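PDB 2IN5: uncharacterized lipoprotein GfcB from Escherichia coli K12, which is of unknown function but, as a predicted lipoprotein related to group 4 capsule proteins, may take part in capsular polysaccharide assembly or export. Local coordinates for residues 98-101 with 102-105. Residues are numbered along the deposited sequence; the frame is centred on the assembly and turned at random.
Sequences RNAL and AIKD
N99 and A102 close a beta turn of the type I/III kind: A100 and L101 at its corners both have right-handed helical backbone angles, and the amide N of A102 reaches back to O of N99 at 2.9 Å. The bond is bent, 132° at the hydrogen, and the donor stands about 50° out of the carbonyl plane. The side chain of N99 supplements it. A chi1 of -163° turns the carboxamide of N99 away from its own backbone N and across to A102, the closing residue of the turn, where OD1 becomes a second, weak acceptor for A102 N at 3.3 Å. The same oxygen presses on the methyl CB of A102, 3.1 Å away. Beyond the turn the chain extends, and I103 folds its longer branch back beneath it: CG1 lies beside the backbone N, 3.3 Å from O of A100. CD1, at the end of this arm, rests 3.6 Å from CA of A100 and meets that residue's methyl more loosely. I103 also packs on P96, F130 and W150, so it pins this loop between strands 86-89 and 108-117 to the strands 120-140 and 143-156. Cutting I103 back to an alanine is likely to open a gap beside F130 and W150 and to remove the CD1 that rests against A100. A water donates to O of L101 and O of I103, bridging the carbonyls across A102. The ends are tied down separately, R98 by a salt bridge to E57 and D105 by a hydrogen bond between OD1 and the backbone N of F132. The turn thus has a polar side, where one amide proton is shared unequally between two N99 oxygens, and an apolar foot in I103.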
loop_
_atom_site.group_PDB
_atom_site.type_symbol
_atom_site.label_atom_id
_atom_site.label_comp_id
_atom_site.label_asym_id
_atom_site.label_seq_id
_atom_site.Cartn_x
_atom_site.Cartn_y
_atom_site.Cartn_z
ATOM N N ARG A 98 -17.037 11.502 -1.975
ATOM C CA ARG A 98 -15.907 11.971 -1.171
ATOM C C ARG A 98 -16.437 12.745 0.024
ATOM O O ARG A 98 -15.740 12.918 1.015
ATOM C CB ARG A 98 -14.956 12.846 -1.993
ATOM C CG ARG A 98 -14.114 12.069 -2.989
ATOM C CD ARG A 98 -13.072 12.943 -3.656
ATOM N NE ARG A 98 -11.723 12.554 -3.254
ATOM C CZ ARG A 98 -11.154 12.905 -2.109
ATOM N NH1 ARG A 98 -11.813 13.671 -1.247
ATOM N NH2 ARG A 98 -9.937 12.469 -1.812
ATOM N N ASN A 99 -17.673 13.216 -0.087
ATOM C CA ASN A 99 -18.336 13.933 0.997
ATOM C C ASN A 99 -19.789 13.458 0.948
ATOM O O ASN A 99 -20.699 14.221 0.630
ATOM C CB ASN A 99 -18.261 15.445 0.779
ATOM C CG ASN A 99 -18.558 16.232 2.051
ATOM O OD1 ASN A 99 -19.455 15.871 2.824
ATOM N ND2 ASN A 99 -17.809 17.313 2.272
ATOM N N ALA A 100 -19.986 12.182 1.263
ATOM C CA ALA A 100 -21.300 11.541 1.213
ATOM C C ALA A 100 -22.421 12.249 1.959
ATOM O O ALA A 100 -23.571 12.177 1.546
ATOM C CB ALA A 100 -21.185 10.092 1.695
ATOM N N LEU A 101 -22.109 12.921 3.058
ATOM C CA LEU A 101 -23.162 13.614 3.787
ATOM C C LEU A 101 -23.582 14.913 3.096
ATOM O O LEU A 101 -24.732 15.330 3.217
ATOM C CB LEU A 101 -22.724 13.897 5.224
ATOM C CG LEU A 101 -22.706 12.691 6.161
ATOM C CD1 LEU A 101 -22.299 13.160 7.541
ATOM C CD2 LEU A 101 -24.081 12.017 6.211
ATOM N N ALA A 102 -22.654 15.525 2.357
ATOM C CA ALA A 102 -22.910 16.780 1.648
ATOM C C ALA A 102 -23.423 16.586 0.235
ATOM O O ALA A 102 -23.414 17.516 -0.567
ATOM C CB ALA A 102 -21.645 17.630 1.611
ATOM N N ILE A 103 -23.867 15.384 -0.087
ATOM C CA ILE A 103 -24.371 15.147 -1.423
ATOM C C ILE A 103 -25.761 15.745 -1.554
ATOM O O ILE A 103 -26.653 15.428 -0.766
ATOM C CB ILE A 103 -24.459 13.647 -1.725
ATOM C CG1 ILE A 103 -23.069 13.021 -1.642
ATOM C CG2 ILE A 103 -25.095 13.426 -3.088
ATOM C CD1 ILE A 103 -23.059 11.549 -1.933
ATOM N N LYS A 104 -25.943 16.617 -2.542
ATOM C CA LYS A 104 -27.246 17.230 -2.775
ATOM C C LYS A 104 -27.935 16.463 -3.893
ATOM O O LYS A 104 -27.281 15.966 -4.806
ATOM C CB LYS A 104 -27.106 18.705 -3.183
ATOM C CG LYS A 104 -26.702 19.660 -2.071
ATOM C CD LYS A 104 -26.769 21.107 -2.556
ATOM C CE LYS A 104 -26.580 22.109 -1.417
ATOM N NZ LYS A 104 -25.287 21.899 -0.699
ATOM N N ASP A 105 -29.254 16.358 -3.807
ATOM C CA ASP A 105 -30.033 15.658 -4.820
ATOM C C ASP A 105 -29.764 16.335 -6.160
ATOM O O ASP A 105 -30.012 17.526 -6.327
ATOM C CB ASP A 105 -31.525 15.733 -4.472
ATOM C CG ASP A 105 -32.361 14.743 -5.258
ATOM O OD1 ASP A 105 -31.928 13.581 -5.407
ATOM O OD2 ASP A 105 -33.464 15.115 -5.711
HETATM O O HOH W 1 -26.993 14.489 2.082
#